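Local coordinates for protein putative ManD family dehydratase (Pantoea ananatis, PDB 3T6C) that has low magnesium-dependent D-gluconate dehydratase activity in vitro, yielding 2-dehydro-3-deoxy-D-gluconate, and probably plays no significant role in D-gluconate breakdown in vivo, at residues A[30-35]-A[81-86]; A[135-140]-A[365-370]; A[271-276]-A[296-301]. All blocks are in the same frame, centred on the assembly; numbering follows the deposited sequence. Where two conformers were deposited one is given.

Overall arrangement
From the N terminus, contact 1 closes first: strand 29-37 meets the end of helix 68-83, within the N-terminal domain of the mandelate racemase family. Contact 2 opens only later and closes more than 220 residues on; it ties the turn after helix 133-136 to the end of helix 355-367 in the barrel domain. Nested inside that long loop is contact 3, a short closure between the ends of barrel strands 270-272 and 294-296, which supplies two of the three protein ligands of magnesium and part of the D-gluconate site. No two contacts touch: nearest atoms are about 12 Å apart for contacts 2 and 3, about 17 Å for 1 and 2.

Contact 1: A[30-35]-A[81-86]; sequences TNVKTI and PFLIGK
Ile84 lays its terminal methyl against the backbone of strand residues 30-32. The closest approach is Ile84 CD1 to Asn31 CA at 3.7 Å, with Thr30 O nearly as close to the same methyl at 3.8 Å. The CB of Ile84 does not point at the strand; two successive bends, chi1 -57° and chi2 -56°, bring CD1 round to it. Val32 does face the helix end. Its CG2 lies 4.0 Å from Leu83 CD1 and 4.2 Å from Ile84 CD1, so one methyl serves both partners. The side chains of Val32 and Leu83 meet at about a right angle. No hydrogen bond joins the two segments, which meet through van der Waals contacts of methyl groups with each other and with strand backbone.

Behind this shell the helix is ended by a type II turn from Leu83 to Lys86, closed by Lys86 N to Leu83 O at 3.0 Å. The turn reverses the backbone, so the extended Lys86 side chain runs back along the helix end and NZ donates to Phe82 O at 2.9 Å while lying above the centre of the Phe82 ring.

On the strand, Thr30 and Asn31 both face Glu50 in a classic beta bulge, and Gly85 is hydrogen-bonded through its backbone to Ile29. Val32 also touches Val47 of strand 44-51 and Ala80 of helix 68-83, while Leu83 reaches Ile94 of helix 91-100. The contact thus fastens an edge strand, within this chain, of the three-stranded N-terminal sheet to the helix that follows that sheet.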
loop_
_atom_site.group_PDB
_atom_site.type_symbol
_atom_site.label_atom_id
_atom_site.label_comp_id
_atom_site.label_asym_id
_atom_site.label_seq_id
_atom_site.Cartn_x
_atom_site.Cartn_y
_atom_site.Cartn_z
ATOM N N THR A 30 47.845 22.565 2.372
ATOM C CA THR A 30 48.688 23.243 3.340
ATOM C C THR A 30 48.024 24.218 4.311
ATOM O O THR A 30 48.572 24.484 5.397
ATOM C CB THR A 30 49.775 24.008 2.597
ATOM O OG1 THR A 30 49.183 24.966 1.706
ATOM C CG2 THR A 30 50.665 23.044 1.799
ATOM N N ASN A 31 46.861 24.725 3.923
ATOM C CA ASN A 31 46.167 25.719 4.758
ATOM C C ASN A 31 44.713 25.725 4.366
ATOM O O ASN A 31 44.434 25.551 3.210
ATOM C CB ASN A 31 46.794 27.125 4.514
ATOM C CG ASN A 31 46.386 28.145 5.580
ATOM O OD1 ASN A 31 46.926 28.136 6.694
ATOM N ND2 ASN A 31 45.462 29.044 5.243
ATOM N N VAL A 32 43.820 25.977 5.310
ATOM C CA VAL A 32 42.403 26.134 5.020
ATOM C C VAL A 32 41.975 27.337 5.795
ATOM O O VAL A 32 42.189 27.401 7.023
ATOM C CB VAL A 32 41.561 24.913 5.483
ATOM C CG1 VAL A 32 40.014 25.173 5.291
ATOM C CG2 VAL A 32 42.048 23.659 4.751
ATOM N N LYS A 33 41.347 28.292 5.121
ATOM C CA LYS A 33 40.808 29.422 5.884
ATOM C C LYS A 33 39.416 29.879 5.486
ATOM O O LYS A 33 38.936 29.598 4.403
ATOM C CB LYS A 33 41.739 30.592 5.837
ATOM C CG LYS A 33 41.746 31.280 4.539
ATOM C CD LYS A 33 42.556 32.549 4.736
ATOM C CE LYS A 33 43.008 33.079 3.447
ATOM N NZ LYS A 33 44.239 33.939 3.605
ATOM N N THR A 34 38.768 30.598 6.389
ATOM C CA THR A 34 37.423 31.102 6.139
ATOM C C THR A 34 37.497 32.623 6.021
ATOM O O THR A 34 38.134 33.280 6.849
ATOM C CB THR A 34 36.488 30.804 7.302
ATOM O OG1 THR A 34 36.468 29.400 7.605
ATOM C CG2 THR A 34 35.092 31.270 6.974
ATOM N N ILE A 35 36.828 33.173 5.002
ATOM C CA ILE A 35 36.754 34.587 4.772
ATOM C C ILE A 35 35.282 34.992 4.907
ATOM O O ILE A 35 34.384 34.392 4.250
ATOM C CB ILE A 35 37.258 34.933 3.369
ATOM C CG1 ILE A 35 38.776 34.640 3.272
ATOM C CG2 ILE A 35 37.035 36.405 3.071
ATOM C CD1 ILE A 35 39.261 34.392 1.835
ATOM N N PRO A 81 41.786 21.861 10.474
ATOM C CA PRO A 81 42.858 20.982 10.952
ATOM C C PRO A 81 42.728 19.546 10.438
ATOM O O PRO A 81 43.738 18.835 10.234
ATOM C CB PRO A 81 42.752 21.053 12.499
ATOM C CG PRO A 81 41.389 21.676 12.780
ATOM C CD PRO A 81 41.085 22.545 11.581
ATOM N N PHE A 82 41.483 19.098 10.234
ATOM C CA PHE A 82 41.213 17.742 9.699
ATOM C C PHE A 82 41.854 17.561 8.330
ATOM O O PHE A 82 42.221 16.431 7.948
ATOM C CB PHE A 82 39.690 17.614 9.598
ATOM C CG PHE A 82 39.191 16.321 8.990
ATOM C CD1 PHE A 82 38.740 16.276 7.676
ATOM C CD2 PHE A 82 39.057 15.188 9.771
ATOM C CE1 PHE A 82 38.227 15.098 7.105
ATOM C CE2 PHE A 82 38.548 13.996 9.232
ATOM C CZ PHE A 82 38.113 13.937 7.902
ATOM N N LEU A 83 41.925 18.630 7.540
ATOM C CA LEU A 83 42.408 18.508 6.147
ATOM C C LEU A 83 43.898 18.660 5.907
ATOM O O LEU A 83 44.434 18.178 4.892
ATOM C CB LEU A 83 41.717 19.547 5.251
ATOM C CG LEU A 83 40.210 19.327 5.129
ATOM C CD1 LEU A 83 39.550 20.543 4.556
ATOM C CD2 LEU A 83 39.962 18.094 4.241
ATOM N N ILE A 84 44.606 19.261 6.859
ATOM C CA ILE A 84 45.967 19.626 6.577
ATOM C C ILE A 84 46.799 18.356 6.340
ATOM O O ILE A 84 46.700 17.377 7.114
ATOM C CB ILE A 84 46.577 20.469 7.725
ATOM C CG1 ILE A 84 45.749 21.733 7.982
ATOM C CG2 ILE A 84 48.040 20.798 7.354
ATOM C CD1 ILE A 84 45.573 22.596 6.746
ATOM N N GLY A 85 47.589 18.377 5.255
ATOM C CA GLY A 85 48.448 17.289 4.844
ATOM C C GLY A 85 47.791 16.276 3.952
ATOM O O GLY A 85 48.483 15.384 3.453
ATOM N N LYS A 86 46.475 16.353 3.765
ATOM C CA LYS A 86 45.759 15.412 2.877
ATOM C C LYS A 86 45.819 15.733 1.409
ATOM O O LYS A 86 45.939 16.900 1.037
ATOM C CB LYS A 86 44.291 15.298 3.320
ATOM C CG LYS A 86 44.208 14.568 4.669
ATOM C CD LYS A 86 42.777 14.482 5.163
ATOM C CE LYS A 86 42.773 13.719 6.497
ATOM N NZ LYS A 86 41.417 13.767 7.129
#

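Contact 2: A[135-140]-A[365-370]; sequences ELLGGK and DLSSPN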
loop_
_atom_site.group_PDB
_atom_site.type_symbol
_atom_site.label_atom_id
_atom_site.label_comp_id
_atom_site.label_asym_id
_atom_site.label_seq_id
_atom_site.Cartn_x
_atom_site.Cartn_y
_atom_site.Cartn_z
ATOM N N GLU A 135 33.105 20.735 -17.102
ATOM C CA GLU A 135 33.665 19.749 -18.020
ATOM C C GLU A 135 33.938 18.424 -17.352
ATOM O O GLU A 135 33.931 17.388 -18.013
ATOM C CB GLU A 135 34.959 20.232 -18.678
ATOM C CG GLU A 135 34.730 21.421 -19.557
ATOM C CD GLU A 135 34.024 21.153 -20.865
ATOM O OE1 GLU A 135 33.478 20.052 -21.079
ATOM O OE2 GLU A 135 34.048 22.055 -21.746
ATOM N N LEU A 136 34.216 18.440 -16.039
ATOM C CA LEU A 136 34.420 17.165 -15.314
ATOM C C LEU A 136 33.125 16.406 -15.036
ATOM O O LEU A 136 33.134 15.198 -14.838
ATOM C CB LEU A 136 35.072 17.465 -13.978
ATOM C CG LEU A 136 36.313 18.334 -14.066
ATOM C CD1 LEU A 136 36.822 18.594 -12.621
ATOM C CD2 LEU A 136 37.390 17.678 -14.917
ATOM N N LEU A 137 32.015 17.134 -14.982
ATOM C CA LEU A 137 30.694 16.641 -14.590
ATOM C C LEU A 137 29.821 16.144 -15.747
ATOM O O LEU A 137 28.646 15.883 -15.542
ATOM C CB LEU A 137 29.905 17.665 -13.766
ATOM C CG LEU A 137 30.584 18.098 -12.471
ATOM C CD1 LEU A 137 29.722 19.133 -11.839
ATOM C CD2 LEU A 137 30.794 16.934 -11.528
ATOM N N GLY A 138 30.401 16.016 -16.930
ATOM C CA GLY A 138 29.690 15.622 -18.132
ATOM C C GLY A 138 29.721 16.595 -19.284
ATOM O O GLY A 138 29.349 16.211 -20.370
ATOM N N GLY A 139 30.268 17.793 -19.101
ATOM C CA GLY A 139 30.328 18.743 -20.203
ATOM C C GLY A 139 29.010 19.501 -20.379
ATOM O O GLY A 139 28.011 19.245 -19.675
ATOM N N LYS A 140 28.988 20.425 -21.336
ATOM C CA LYS A 140 27.796 21.255 -21.524
ATOM C C LYS A 140 26.664 20.520 -22.190
ATOM O O LYS A 140 26.857 19.833 -23.221
ATOM C CB LYS A 140 28.101 22.514 -22.357
ATOM C CG LYS A 140 29.039 23.479 -21.642
ATOM C CD LYS A 140 29.294 24.691 -22.525
ATOM C CE LYS A 140 29.845 25.844 -21.665
ATOM N NZ LYS A 140 30.392 26.985 -22.528
ATOM N N ASP A 365 24.242 23.241 -13.382
ATOM C CA ASP A 365 23.214 23.513 -14.377
ATOM C C ASP A 365 23.655 23.197 -15.791
ATOM O O ASP A 365 22.880 22.615 -16.554
ATOM C CB ASP A 365 22.839 24.999 -14.369
ATOM C CG ASP A 365 22.118 25.450 -13.112
ATOM O OD1 ASP A 365 21.512 24.645 -12.371
ATOM O OD2 ASP A 365 22.140 26.704 -12.895
ATOM N N LEU A 366 24.880 23.596 -16.169
ATOM C CA LEU A 366 25.364 23.301 -17.521
ATOM C C LEU A 366 25.485 21.808 -17.819
ATOM O O LEU A 366 25.280 21.415 -18.999
ATOM C CB LEU A 366 26.710 23.983 -17.761
ATOM C CG LEU A 366 26.600 25.481 -17.943
ATOM C CD1 LEU A 366 28.017 26.056 -17.961
ATOM C CD2 LEU A 366 25.939 25.782 -19.302
ATOM N N SER A 367 25.836 21.009 -16.797
ATOM C CA SER A 367 26.155 19.598 -17.010
ATOM C C SER A 367 25.001 18.643 -16.722
ATOM O O SER A 367 25.145 17.414 -16.893
ATOM C CB SER A 367 27.420 19.216 -16.217
ATOM O OG SER A 367 27.220 19.494 -14.838
ATOM N N SER A 368 23.853 19.179 -16.269
ATOM C CA SER A 368 22.709 18.311 -15.930
ATOM C C SER A 368 21.683 18.200 -17.042
ATOM O O SER A 368 21.112 19.198 -17.456
ATOM C CB SER A 368 21.963 18.920 -14.710
ATOM O OG SER A 368 22.719 18.780 -13.541
ATOM N N PRO A 369 21.369 16.964 -17.472
ATOM C CA PRO A 369 20.335 16.881 -18.510
ATOM C C PRO A 369 18.978 17.447 -18.024
ATOM O O PRO A 369 18.212 18.019 -18.805
ATOM C CB PRO A 369 20.181 15.377 -18.777
ATOM C CG PRO A 369 21.298 14.731 -18.108
ATOM C CD PRO A 369 21.940 15.657 -17.103
ATOM N N ASN A 370 18.729 17.269 -16.729
ATOM C CA ASN A 370 17.495 17.651 -16.073
ATOM C C ASN A 370 17.489 19.066 -15.505
ATOM O O ASN A 370 16.784 19.301 -14.520
ATOM C CB ASN A 370 17.060 16.642 -15.021
ATOM C CG ASN A 370 18.069 16.490 -13.940
ATOM O OD1 ASN A 370 19.275 16.496 -14.178
ATOM N ND2 ASN A 370 17.588 16.292 -12.721
#
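Lys140 and Leu366 run side by side and point the same way, with Lys140 CE 4.1 Å from Leu366 CD1. The lysine is extended beyond CG, so the aliphatic part of its chain lies along the leucine. Leu137 and Ser367 meet differently. The hydroxyl oxygen comes up against the root of the leucine, Ser367 OG standing 3.4 Å from Leu137 CB and 3.9 Å from its CD1. A chi1 of 57° tucks that oxygen between the backbone N and the carbonyl carbon of its own residue, from where it hydrogen-bonds back to His363 O and Leu364 O in the preceding turn of helix. The serine therefore presents an already satisfied hydroxyl to an apolar neighbour.

Between these pairs the backbones pass close. Ser367 CA approaches Gly139 O at 3.3 Å, a CA-H...O contact with 147° at the hydrogen, and Lys140 CA makes a longer one to Leu366 O at 3.6 Å. Gly138 and Gly139, both at positive phi, carry the chain round this corner. Beyond it, Leu366 and Cys141 share a backbone hydrogen bond, Arg142 binds Ser368 O, and Arg90 of a third subunit packs on Lys140.

Weak contacts with little directionality thus seat the glycine turn after helix 133-136 on the C-terminal end of helix 355-367, and the stronger bonds to Cys141 and Arg142 probably fix the geometry.

Contact 3: A[271-276]-A[296-301]; sequences LEDPVA and MGELFV. With MG (magnesium ion), chain C; GCO (D-gluconic acid), chain D.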
loop_
_atom_site.group_PDB
_atom_site.type_symbol
_atom_site.label_atom_id
_atom_site.label_comp_id
_atom_site.label_asym_id
_atom_site.label_seq_id
_atom_site.Cartn_x
_atom_site.Cartn_y
_atom_site.Cartn_z
ATOM N N LEU A 271 4.863 26.444 -8.279
ATOM C CA LEU A 271 4.506 26.987 -6.942
ATOM C C LEU A 271 5.533 26.414 -5.975
ATOM O O LEU A 271 5.678 25.162 -5.882
ATOM C CB LEU A 271 3.097 26.545 -6.552
ATOM C CG LEU A 271 2.674 26.918 -5.134
ATOM C CD1 LEU A 271 2.637 28.482 -4.989
ATOM C CD2 LEU A 271 1.319 26.283 -4.845
ATOM N N GLU A 272 6.233 27.303 -5.278
ATOM C CA GLU A 272 7.391 26.883 -4.476
ATOM C C GLU A 272 7.038 26.836 -2.969
ATOM O O GLU A 272 6.258 27.674 -2.435
ATOM C CB GLU A 272 8.548 27.855 -4.729
ATOM C CG GLU A 272 9.814 27.655 -3.900
ATOM C CD GLU A 272 10.744 28.821 -4.107
ATOM O OE1 GLU A 272 10.570 29.560 -5.128
ATOM O OE2 GLU A 272 11.701 28.951 -3.303
ATOM N N ASP A 273 7.578 25.845 -2.290
ATOM C CA ASP A 273 7.488 25.651 -0.833
ATOM C C ASP A 273 6.063 25.781 -0.301
ATOM O O ASP A 273 5.783 26.545 0.631
ATOM C CB ASP A 273 8.450 26.585 -0.084
ATOM C CG ASP A 273 9.947 26.191 -0.288
ATOM O OD1 ASP A 273 10.238 25.255 -1.062
ATOM O OD2 ASP A 273 10.853 26.836 0.329
ATOM N N PRO A 274 5.151 25.002 -0.880
ATOM C CA PRO A 274 3.786 25.043 -0.332
ATOM C C PRO A 274 3.741 24.488 1.113
ATOM O O PRO A 274 2.768 24.812 1.838
ATOM C CB PRO A 274 3.032 24.079 -1.275
ATOM C CG PRO A 274 4.134 23.076 -1.748
ATOM C CD PRO A 274 5.262 24.087 -2.036
ATOM N N VAL A 275 4.739 23.687 1.524
ATOM C CA VAL A 275 4.798 23.175 2.899
ATOM C C VAL A 275 6.220 23.376 3.457
ATOM O O VAL A 275 7.209 23.464 2.712
ATOM C CB VAL A 275 4.391 21.685 3.067
ATOM C CG1 VAL A 275 2.949 21.460 2.553
ATOM C CG2 VAL A 275 5.363 20.769 2.334
ATOM N N ALA A 276 6.292 23.415 4.781
ATOM C CA ALA A 276 7.550 23.381 5.519
ATOM C C ALA A 276 8.170 21.982 5.370
ATOM O O ALA A 276 7.455 21.008 5.140
ATOM C CB ALA A 276 7.191 23.591 6.987
ATOM N N MET A 296 10.286 22.377 -4.190
ATOM C CA MET A 296 10.549 22.336 -2.754
ATOM C C MET A 296 12.012 22.237 -2.526
ATOM O O MET A 296 12.723 21.556 -3.283
ATOM C CB MET A 296 9.955 21.039 -2.118
ATOM C CG MET A 296 8.429 21.003 -1.907
ATOM S SD MET A 296 7.888 21.963 -0.475
ATOM C CE MET A 296 8.766 21.148 0.861
ATOM N N GLY A 297 12.410 22.757 -1.365
ATOM C CA GLY A 297 13.655 22.308 -0.762
ATOM C C GLY A 297 14.808 23.226 -0.467
ATOM O O GLY A 297 15.860 22.717 -0.079
ATOM N N GLU A 298 14.655 24.532 -0.606
ATOM C CA GLU A 298 15.771 25.423 -0.218
ATOM C C GLU A 298 16.165 25.204 1.238
ATOM O O GLU A 298 17.336 25.446 1.596
ATOM C CB GLU A 298 15.434 26.923 -0.460
ATOM C CG GLU A 298 14.369 27.425 0.502
ATOM C CD GLU A 298 13.816 28.792 0.114
ATOM O OE1 GLU A 298 13.494 29.006 -1.065
ATOM O OE2 GLU A 298 13.698 29.676 0.971
ATOM N N LEU A 299 15.223 24.771 2.080
ATOM C CA LEU A 299 15.515 24.518 3.500
ATOM C C LEU A 299 16.137 23.140 3.786
ATOM O O LEU A 299 16.531 22.879 4.920
ATOM C CB LEU A 299 14.219 24.634 4.340
ATOM C CG LEU A 299 13.852 26.071 4.696
ATOM C CD1 LEU A 299 12.398 26.139 5.194
ATOM C CD2 LEU A 299 14.808 26.565 5.838
ATOM N N PHE A 300 16.176 22.238 2.798
ATOM C CA PHE A 300 16.529 20.849 3.124
ATOM C C PHE A 300 18.002 20.658 3.497
ATOM O O PHE A 300 18.901 21.345 2.976
ATOM C CB PHE A 300 16.258 19.942 1.926
ATOM C CG PHE A 300 14.801 19.764 1.593
ATOM C CD1 PHE A 300 13.768 20.115 2.461
ATOM C CD2 PHE A 300 14.461 19.208 0.364
ATOM C CE1 PHE A 300 12.415 19.882 2.117
ATOM C CE2 PHE A 300 13.144 18.946 0.021
ATOM C CZ PHE A 300 12.106 19.303 0.857
ATOM N N VAL A 301 18.187 19.930 4.579
ATOM C CA VAL A 301 19.505 19.520 5.096
ATOM C C VAL A 301 19.734 18.017 5.186
ATOM O O VAL A 301 20.802 17.575 5.728
ATOM C CB VAL A 301 19.766 20.229 6.443
ATOM C CG1 VAL A 301 19.889 21.743 6.276
ATOM C CG2 VAL A 301 18.629 19.931 7.439
HETATM MG MG MG C . 11.952 30.325 -1.801
HETATM C C1 GCO D . 14.113 32.214 -2.345
HETATM C C2 GCO D . 14.137 32.090 -0.868
HETATM C C3 GCO D . 14.862 33.210 -0.146
HETATM C C4 GCO D . 15.075 32.858 1.312
HETATM C C5 GCO D . 16.408 33.390 1.778
HETATM C C6 GCO D . 16.719 33.061 3.228
HETATM O O1A GCO D . 14.995 32.864 -2.980
HETATM O O1B GCO D . 13.262 31.519 -2.989
HETATM O O2 GCO D . 12.855 31.737 -0.418
HETATM O O3 GCO D . 14.084 34.337 -0.305
HETATM O O4 GCO D . 14.020 33.439 2.056
HETATM O O5 GCO D . 17.394 32.859 0.973
HETATM O O6 GCO D . 17.980 33.519 3.676
HETATM O O HOH W 1 12.176 24.366 1.293
HETATM O O HOH W 2 12.610 26.199 -2.061
HETATM O O HOH W 3 10.732 29.454 -0.336
#
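Met296 fills the tightly packed apolar half of this contact. Bent at chi2 (-77°) and chi3 (-60°), it curls back so that SD lies 3.7 Å from Pro274 CD, while its CE methyl is 3.3 Å from Val275 O and 3.7 Å from Val275 CG2. The side chains of Val275 and Met296 cross at about a right angle, and Leu283 of helix 283-289 packs on the same three residues.

The other half is polar and less closely packed, with three ordered waters between the segments, though it too is buried. Asp273 sits at its centre: OD1 accepts a weak hydrogen bond from Gly297 N at 3.3 Å. Water 1 is bound by Leu299 N. Water 2 accepts from Glu298 N and lies near Asp273 OD1 and Glu298 OE1, with more acceptors around it than it has protons for. Water 3, a magnesium ligand, donates to Asp273 OD2 at 2.7 Å, making Asp273 a second-shell residue.

Glu272 reaches the ion with an extended chain, CG anti to the backbone N (chi1 175°), and binds it through OE2 at 2.0 Å. Glu298 OE1 is 2.2 Å from magnesium. Asp246, water 3 and atoms O1B and O2 of D-gluconate complete six ligands. Glu298 OE2 lies 2.6 Å from gluconate O2 and is hydrogen-bonded to Tyr103 OH of a second subunit, whereas Glu272 OE2 is held by Arg319.

Three acidic ligands from the ends of successive barrel strands are the enolase-superfamily signature. The ion probably offsets the repulsion between Glu272 OE2 and Glu298 OE1, which are close without a hydrogen bond. It also grips the substrate carboxylate and 2-hydroxyl together, consistent with stabilising the enediolate formed when the C2 proton is removed.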